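Local structure of triacylglycerol lipase (Rhizopus niveus, 1LGY) at residues G65-S70 against P125-Q130; S223-G228 against L258-I263. The protein hydrolyses the ester bonds of triacylglycerols and of the partial glycerides derived from them, with a strong preference for positions 1 and 3. All coordinates share one frame; numbering follows the deposited sequence.

Interaction 1. Residues G65-S70 against P125-Q130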
ATOM      1  N   GLY A  65       4.123   3.089  10.975  1.00  9.64           N
ATOM      2  CA  GLY A  65       4.820   2.375   9.942  1.00 13.18           C
ATOM      3  C   GLY A  65       6.122   1.830  10.449  1.00 13.88           C
ATOM      4  O   GLY A  65       6.480   2.054  11.601  1.00 19.43           O
ATOM      5  N   TYR A  66       6.882   1.137   9.635  1.00 12.18           N
ATOM      6  CA  TYR A  66       8.190   0.709  10.077  1.00  8.43           C
ATOM      7  C   TYR A  66       9.159   0.386   8.971  1.00 12.18           C
ATOM      8  O   TYR A  66       8.740   0.060   7.868  1.00 14.64           O
ATOM      9  CB  TYR A  66       8.058  -0.500  10.944  1.00 10.47           C
ATOM     10  CG  TYR A  66       7.472  -1.746  10.305  1.00  6.06           C
ATOM     11  CD1 TYR A  66       8.291  -2.643   9.612  1.00  7.60           C
ATOM     12  CD2 TYR A  66       6.115  -2.024  10.470  1.00  7.82           C
ATOM     13  CE1 TYR A  66       7.761  -3.825   9.080  1.00  8.71           C
ATOM     14  CE2 TYR A  66       5.577  -3.210   9.946  1.00  2.30           C
ATOM     15  CZ  TYR A  66       6.411  -4.086   9.259  1.00  9.10           C
ATOM     16  OH  TYR A  66       5.886  -5.220   8.698  1.00 18.19           O
ATOM     17  N   VAL A  67      10.472   0.456   9.193  1.00 13.71           N
ATOM     18  CA  VAL A  67      11.426   0.043   8.158  1.00 13.20           C
ATOM     19  C   VAL A  67      11.955  -1.300   8.663  1.00 12.44           C
ATOM     20  O   VAL A  67      12.255  -1.484   9.848  1.00  5.36           O
ATOM     21  CB  VAL A  67      12.562   1.084   8.028  1.00 13.91           C
ATOM     22  CG1 VAL A  67      13.581   0.572   7.040  1.00 13.32           C
ATOM     23  CG2 VAL A  67      12.029   2.416   7.483  1.00 11.95           C
ATOM     24  N   LEU A  68      12.045  -2.278   7.781  1.00 12.44           N
ATOM     25  CA  LEU A  68      12.475  -3.591   8.222  1.00 14.58           C
ATOM     26  C   LEU A  68      13.533  -4.082   7.252  1.00 11.86           C
ATOM     27  O   LEU A  68      13.328  -3.854   6.069  1.00 17.51           O
ATOM     28  CB  LEU A  68      11.239  -4.466   8.216  1.00 13.88           C
ATOM     29  CG  LEU A  68      11.392  -5.944   8.530  1.00 13.29           C
ATOM     30  CD1 LEU A  68      11.284  -6.194  10.011  1.00 10.37           C
ATOM     31  CD2 LEU A  68      10.266  -6.715   7.861  1.00 15.55           C
ATOM     32  N   ARG A  69      14.677  -4.657   7.627  1.00 13.88           N
ATOM     33  CA  ARG A  69      15.610  -5.247   6.658  1.00 11.13           C
ATOM     34  C   ARG A  69      15.662  -6.761   6.852  1.00 14.18           C
ATOM     35  O   ARG A  69      15.440  -7.324   7.926  1.00 15.22           O
ATOM     36  CB  ARG A  69      16.983  -4.656   6.851  1.00 11.45           C
ATOM     37  CG  ARG A  69      17.980  -5.019   5.780  1.00 10.30           C
ATOM     38  CD  ARG A  69      19.316  -4.586   6.254  1.00 15.09           C
ATOM     39  NE  ARG A  69      19.762  -5.443   7.332  1.00 18.09           N
ATOM     40  CZ  ARG A  69      20.343  -4.932   8.404  1.00 21.46           C
ATOM     41  NH1 ARG A  69      20.566  -3.639   8.549  1.00 22.63           N
ATOM     42  NH2 ARG A  69      20.627  -5.717   9.417  1.00 24.50           N
ATOM     43  N   SER A  70      15.879  -7.500   5.775  1.00 16.93           N
ATOM     44  CA  SER A  70      15.911  -8.966   5.780  1.00 17.13           C
ATOM     45  C   SER A  70      17.117  -9.263   4.930  1.00 21.72           C
ATOM     46  O   SER A  70      17.074  -9.076   3.704  1.00 16.44           O
ATOM     47  CB  SER A  70      14.737  -9.602   5.079  1.00 16.11           C
ATOM     48  OG  SER A  70      14.963 -10.980   4.812  1.00 12.10           O
ATOM     49  N   PRO A 125      15.387   9.223   5.849  1.00 15.81           N
ATOM     50  CA  PRO A 125      16.800   9.030   6.122  1.00 15.61           C
ATOM     51  C   PRO A 125      17.081   7.607   6.551  1.00 14.73           C
ATOM     52  O   PRO A 125      18.197   7.151   6.329  1.00 15.67           O
ATOM     53  CB  PRO A 125      17.150  10.013   7.204  1.00 16.91           C
ATOM     54  CG  PRO A 125      15.983  10.942   7.232  1.00 18.51           C
ATOM     55  CD  PRO A 125      14.817  10.058   6.890  1.00 16.52           C
ATOM     56  N   VAL A 126      16.137   6.881   7.171  1.00 13.27           N
ATOM     57  CA  VAL A 126      16.457   5.496   7.537  1.00 11.63           C
ATOM     58  C   VAL A 126      16.584   4.570   6.326  1.00 13.36           C
ATOM     59  O   VAL A 126      17.456   3.703   6.316  1.00 12.64           O
ATOM     60  CB  VAL A 126      15.403   4.957   8.455  1.00  7.49           C
ATOM     61  CG1 VAL A 126      15.756   3.508   8.815  1.00  8.74           C
ATOM     62  CG2 VAL A 126      15.384   5.752   9.760  1.00  4.19           C
ATOM     63  N   VAL A 127      15.736   4.746   5.311  1.00 10.49           N
ATOM     64  CA  VAL A 127      15.775   3.934   4.083  1.00 13.07           C
ATOM     65  C   VAL A 127      17.075   4.201   3.302  1.00 12.67           C
ATOM     66  O   VAL A 127      17.769   3.300   2.820  1.00 14.80           O
ATOM     67  CB  VAL A 127      14.518   4.283   3.211  1.00  9.35           C
ATOM     68  CG1 VAL A 127      14.662   3.730   1.816  1.00 11.72           C
ATOM     69  CG2 VAL A 127      13.279   3.685   3.829  1.00  3.71           C
ATOM     70  N   GLN A 128      17.372   5.488   3.163  1.00 15.04           N
ATOM     71  CA  GLN A 128      18.581   5.963   2.524  1.00 17.50           C
ATOM     72  C   GLN A 128      19.846   5.363   3.087  1.00 20.53           C
ATOM     73  O   GLN A 128      20.663   4.835   2.339  1.00 25.70           O
ATOM     74  CB  GLN A 128      18.645   7.436   2.650  1.00 16.64           C
ATOM     75  CG  GLN A 128      17.715   8.105   1.680  1.00 17.01           C
ATOM     76  CD  GLN A 128      18.136   9.551   1.526  1.00 16.62           C
ATOM     77  OE1 GLN A 128      18.217  10.269   2.516  1.00 17.23           O
ATOM     78  NE2 GLN A 128      18.379  10.080   0.331  1.00 15.88           N
ATOM     79  N   GLU A 129      19.920   5.362   4.417  1.00 23.08           N
ATOM     80  CA  GLU A 129      20.977   4.738   5.202  1.00 20.91           C
ATOM     81  C   GLU A 129      21.075   3.230   4.980  1.00 21.68           C
ATOM     82  O   GLU A 129      22.168   2.655   4.843  1.00 21.80           O
ATOM     83  CB  GLU A 129      20.626   5.102   6.605  1.00 22.33           C
ATOM     84  CG  GLU A 129      21.577   4.876   7.748  1.00 31.90           C
ATOM     85  CD  GLU A 129      20.908   5.288   9.055  1.00 35.29           C
ATOM     86  OE1 GLU A 129      20.749   6.502   9.248  1.00 34.58           O
ATOM     87  OE2 GLU A 129      20.532   4.399   9.845  1.00 36.57           O
ATOM     88  N   GLN A 130      19.928   2.541   4.925  1.00 17.16           N
ATOM     89  CA  GLN A 130      20.036   1.116   4.644  1.00 17.48           C
ATOM     90  C   GLN A 130      20.423   0.816   3.189  1.00 13.14           C
ATOM     91  O   GLN A 130      21.008  -0.240   2.917  1.00 11.55           O
ATOM     92  CB  GLN A 130      18.726   0.477   5.019  1.00 13.27           C
ATOM     93  CG  GLN A 130      18.449   0.614   6.530  1.00 16.43           C
ATOM     94  CD  GLN A 130      19.201  -0.412   7.356  1.00 16.71           C
ATOM     95  OE1 GLN A 130      19.057  -1.627   7.184  1.00 19.40           O
ATOM     96  NE2 GLN A 130      20.026   0.058   8.277  1.00 18.75           N
TER
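Helix-on-sheet packing of an alpha/beta hydrolase joins strand 63-70 to helix 110-133 here, through Val-67 and Arg-69 on the strand and Val-126, Val-127 and Gln-130 on the helix. The two short axes run almost parallel, 7° apart, and approach to 9.5 Å. Val-67 sends both methyl groups to the helix. Its CG1 stands 4.1 Å from Val-126 CG1. Its CG2 stands 4.1 Å from Val-127 CG2. The Val-67 and Val-126 side chains point opposite ways and lie alongside each other. In Val-67 the CG1 branch lies anti to the backbone N (chi1 175°), which spreads the two methyls over two successive helix residues.

One helix turn on, and two residues along the strand, the contact becomes polar. Arg-69 NH1 donates a hydrogen bond of 2.9 Å to Gln-130 OE1. It meets a lone pair in the plane of the amide carbonyl. OE1 sits at the guanidinium edge, tilted a little out of the guanidinium plane, and the N-H is moderately bent from straight. The Arg-69 chain is extended up to CD and then bends at chi3 (71°), which turns NH1 back to the helix. The same OE1 lies close against Arg-69 CD, at 3.1 Å, beside the bend. Arg-69 NE has a second partner in a salt bridge with Asp-71, which probably helps hold the guanidinium in its rotation. Ile-53 and Ile-76 of the flanking strands also touch Gln-130. A helix laid along the central sheet, with aliphatic side chains between the layers, is typical of the alpha/beta hydrolase fold.

Interaction 2. Residues S223-G228 against L258-I263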
ATOM      1  N   SER A 223      -5.622  -6.686  -9.091  1.00 19.63           N
ATOM      2  CA  SER A 223      -5.786  -8.107  -8.868  1.00 18.87           C
ATOM      3  C   SER A 223      -6.905  -8.280  -7.856  1.00 20.29           C
ATOM      4  O   SER A 223      -6.764  -7.983  -6.680  1.00 22.67           O
ATOM      5  CB  SER A 223      -4.470  -8.672  -8.367  1.00 20.39           C
ATOM      6  OG  SER A 223      -3.863  -7.938  -7.311  1.00 18.66           O
ATOM      7  N   TRP A 224      -8.056  -8.726  -8.351  1.00 21.96           N
ATOM      8  CA  TRP A 224      -9.291  -8.885  -7.609  1.00 20.63           C
ATOM      9  C   TRP A 224      -9.551 -10.311  -7.145  1.00 21.50           C
ATOM     10  O   TRP A 224      -9.659 -11.245  -7.933  1.00 17.90           O
ATOM     11  CB  TRP A 224     -10.405  -8.418  -8.505  1.00 17.72           C
ATOM     12  CG  TRP A 224     -11.808  -8.283  -7.902  1.00 26.77           C
ATOM     13  CD1 TRP A 224     -12.049  -7.952  -6.588  1.00 26.71           C
ATOM     14  CD2 TRP A 224     -12.986  -8.444  -8.609  1.00 28.03           C
ATOM     15  NE1 TRP A 224     -13.355  -7.904  -6.469  1.00 29.01           N
ATOM     16  CE2 TRP A 224     -13.953  -8.185  -7.636  1.00 26.90           C
ATOM     17  CE3 TRP A 224     -13.379  -8.752  -9.921  1.00 29.56           C
ATOM     18  CZ2 TRP A 224     -15.300  -8.241  -7.972  1.00 24.90           C
ATOM     19  CZ3 TRP A 224     -14.737  -8.801 -10.254  1.00 27.29           C
ATOM     20  CH2 TRP A 224     -15.693  -8.542  -9.275  1.00 23.15           C
ATOM     21  N   ILE A 225      -9.662 -10.476  -5.835  1.00 19.05           N
ATOM     22  CA  ILE A 225      -9.999 -11.759  -5.231  1.00 26.31           C
ATOM     23  C   ILE A 225     -11.494 -11.899  -5.461  1.00 28.49           C
ATOM     24  O   ILE A 225     -12.239 -11.256  -4.736  1.00 36.69           O
ATOM     25  CB  ILE A 225      -9.704 -11.735  -3.705  1.00 24.56           C
ATOM     26  CG1 ILE A 225      -8.276 -11.261  -3.450  1.00 24.51           C
ATOM     27  CG2 ILE A 225      -9.922 -13.132  -3.126  1.00 25.64           C
ATOM     28  CD1 ILE A 225      -7.999 -10.962  -1.980  1.00 24.95           C
ATOM     29  N   LYS A 226     -12.027 -12.605  -6.457  1.00 32.73           N
ATOM     30  CA  LYS A 226     -13.475 -12.767  -6.645  1.00 32.65           C
ATOM     31  C   LYS A 226     -14.191 -13.726  -5.708  1.00 34.83           C
ATOM     32  O   LYS A 226     -15.310 -13.463  -5.257  1.00 36.15           O
ATOM     33  CB  LYS A 226     -13.803 -13.244  -8.048  1.00 32.83           C
ATOM     34  CG  LYS A 226     -13.805 -12.182  -9.124  1.00 34.35           C
ATOM     35  CD  LYS A 226     -14.368 -12.687 -10.458  1.00 33.46           C
ATOM     36  CE  LYS A 226     -13.418 -13.635 -11.176  1.00 38.82           C
ATOM     37  NZ  LYS A 226     -14.061 -14.153 -12.378  1.00 42.24           N
ATOM     38  N   SER A 227     -13.567 -14.874  -5.456  1.00 35.78           N
ATOM     39  CA  SER A 227     -14.182 -15.904  -4.639  1.00 40.19           C
ATOM     40  C   SER A 227     -13.123 -16.556  -3.790  1.00 40.54           C
ATOM     41  O   SER A 227     -12.248 -17.318  -4.234  1.00 39.19           O
ATOM     42  CB  SER A 227     -14.835 -17.046  -5.458  1.00 43.19           C
ATOM     43  OG  SER A 227     -15.848 -16.725  -6.419  1.00 48.23           O
ATOM     44  N   GLY A 228     -13.199 -16.101  -2.550  1.00 41.10           N
ATOM     45  CA  GLY A 228     -12.404 -16.725  -1.503  1.00 44.69           C
ATOM     46  C   GLY A 228     -10.891 -16.482  -1.386  1.00 44.29           C
ATOM     47  O   GLY A 228     -10.427 -15.610  -0.634  1.00 45.93           O
ATOM     48  N   LEU A 258     -11.696  -6.341   5.778  1.00 17.67           N
ATOM     49  CA  LEU A 258     -11.129  -6.933   6.982  1.00 16.38           C
ATOM     50  C   LEU A 258     -10.401  -8.255   6.910  1.00 12.92           C
ATOM     51  O   LEU A 258      -9.989  -8.709   7.958  1.00 10.43           O
ATOM     52  CB  LEU A 258     -12.237  -7.052   8.031  1.00 20.20           C
ATOM     53  CG  LEU A 258     -12.534  -5.875   9.015  1.00 23.20           C
ATOM     54  CD1 LEU A 258     -12.519  -4.531   8.320  1.00 24.40           C
ATOM     55  CD2 LEU A 258     -13.910  -6.071   9.611  1.00 23.82           C
ATOM     56  N   SER A 259     -10.251  -8.882   5.754  1.00  7.58           N
ATOM     57  CA  SER A 259      -9.429 -10.070   5.618  1.00 14.21           C
ATOM     58  C   SER A 259      -8.982 -10.188   4.186  1.00 11.25           C
ATOM     59  O   SER A 259      -9.751  -9.818   3.337  1.00 10.19           O
ATOM     60  CB  SER A 259     -10.186 -11.328   5.974  1.00 17.21           C
ATOM     61  OG  SER A 259     -11.521 -11.183   5.498  1.00 33.21           O
ATOM     62  N   TYR A 260      -7.755 -10.602   3.861  1.00 11.98           N
ATOM     63  CA  TYR A 260      -7.299 -10.676   2.484  1.00 11.66           C
ATOM     64  C   TYR A 260      -6.616 -11.986   2.422  1.00 13.30           C
ATOM     65  O   TYR A 260      -5.653 -12.161   3.150  1.00 13.60           O
ATOM     66  CB  TYR A 260      -6.234  -9.664   2.103  1.00 11.16           C
ATOM     67  CG  TYR A 260      -6.900  -8.490   1.429  1.00 16.22           C
ATOM     68  CD1 TYR A 260      -7.706  -7.643   2.194  1.00 13.43           C
ATOM     69  CD2 TYR A 260      -6.756  -8.282   0.049  1.00 13.46           C
ATOM     70  CE1 TYR A 260      -8.383  -6.587   1.591  1.00 12.13           C
ATOM     71  CE2 TYR A 260      -7.429  -7.223  -0.557  1.00 13.64           C
ATOM     72  CZ  TYR A 260      -8.232  -6.402   0.237  1.00  5.92           C
ATOM     73  OH  TYR A 260      -8.918  -5.381  -0.306  1.00 14.63           O
ATOM     74  N   PHE A 261      -7.101 -12.876   1.560  1.00 14.39           N
ATOM     75  CA  PHE A 261      -6.549 -14.202   1.399  1.00 18.80           C
ATOM     76  C   PHE A 261      -6.531 -14.900   2.769  1.00 20.38           C
ATOM     77  O   PHE A 261      -5.554 -15.578   3.130  1.00 18.15           O
ATOM     78  CB  PHE A 261      -5.128 -14.137   0.879  1.00 18.48           C
ATOM     79  CG  PHE A 261      -4.846 -13.315  -0.348  1.00 23.48           C
ATOM     80  CD1 PHE A 261      -5.209 -13.788  -1.604  1.00 22.65           C
ATOM     81  CD2 PHE A 261      -4.156 -12.106  -0.213  1.00 22.69           C
ATOM     82  CE1 PHE A 261      -4.869 -13.042  -2.730  1.00 23.78           C
ATOM     83  CE2 PHE A 261      -3.830 -11.375  -1.350  1.00 22.27           C
ATOM     84  CZ  PHE A 261      -4.180 -11.837  -2.612  1.00 19.43           C
ATOM     85  N   ASP A 262      -7.601 -14.596   3.538  1.00 20.80           N
ATOM     86  CA  ASP A 262      -7.819 -15.062   4.893  1.00 22.72           C
ATOM     87  C   ASP A 262      -6.891 -14.665   6.034  1.00 20.58           C
ATOM     88  O   ASP A 262      -6.860 -15.287   7.106  1.00 22.14           O
ATOM     89  CB  ASP A 262      -7.928 -16.579   4.841  1.00 29.76           C
ATOM     90  CG  ASP A 262      -9.206 -16.971   4.146  1.00 36.57           C
ATOM     91  OD1 ASP A 262     -10.260 -16.415   4.471  1.00 41.99           O
ATOM     92  OD2 ASP A 262      -9.141 -17.824   3.263  1.00 44.23           O
ATOM     93  N   ILE A 263      -6.139 -13.578   5.840  1.00 18.63           N
ATOM     94  CA  ILE A 263      -5.258 -13.037   6.870  1.00 12.24           C
ATOM     95  C   ILE A 263      -6.030 -11.881   7.517  1.00 14.07           C
ATOM     96  O   ILE A 263      -6.554 -11.062   6.752  1.00 17.81           O
ATOM     97  CB  ILE A 263      -3.960 -12.541   6.211  1.00 12.35           C
ATOM     98  CG1 ILE A 263      -3.189 -13.653   5.539  1.00 10.62           C
ATOM     99  CG2 ILE A 263      -3.110 -11.939   7.309  1.00 12.60           C
ATOM    100  CD1 ILE A 263      -2.072 -13.213   4.588  1.00 16.74           C
TER
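Ile-225 sets its CD1 methyl in the corner where the rings of Phe-261 and Tyr-260 meet it from two directions roughly at right angles. No hydrogen bond crosses this contact. CD1 lies over one face of the Phe-261 ring, 3.9 Å from its centroid and only 12° off the ring normal. This is a CH-pi contact. The same methyl is 3.6 Å from Tyr-260 CD2, and it meets that ring obliquely. Ile-225 CG1 adds a touch of 3.9 Å to Phe-261 CE1.

Torsions explain the reach. In Ile-225, CG1 is anti to the carbonyl carbon (chi1 -52°), and the chain then extends through chi2 (169°), carrying CD1 out to both rings. The same setting of chi1 in Phe-261 turns its ring face to CD1. Phe-261 occupies a type I' turn from Tyr-260 to Ile-263, closed by paired backbone bonds between those two residues. With Tyr-260 and Phe-261 at the first two positions of the turn, both rings reach one methyl. The hydroxyl of Tyr-260 is hydrogen-bonded to Asp-204 OD2 of the catalytic triad. The ring that Ile-225 packs against is therefore also tied to the active site.

Around the contact, helix 11-26 covers Phe-261 through Phe-17, Thr-18 and Ala-21. Strand 196-201, next to strand 221-227 in the sheet, brings Thr-199 and His-201 against both Ile-225 and Tyr-260.

Overall arrangement
From the N terminus, the chain runs through helix 11-26 and strand 51-58 before strand 63-70, where interaction 1 opens. It closes the 54 residues that follow, which hold strand 75-81 and the first 15 residues of helix 110-133. The chain then builds strand 138-144, the nucleophile Ser-145 and strands 170-175 and 196-201. Interaction 2 opens at strand 221-227 and closes a shorter excursion of 29 residues, which includes strand 231-235 and His-257. The two loops neither nest nor cross. Their centres are 28 Å apart, on opposite sides of the chain's centre, yet both reach the same mixed sheet. Interaction 1 ties a helix to it, and interaction 2 ties on the C-terminal turn beside the catalytic residues.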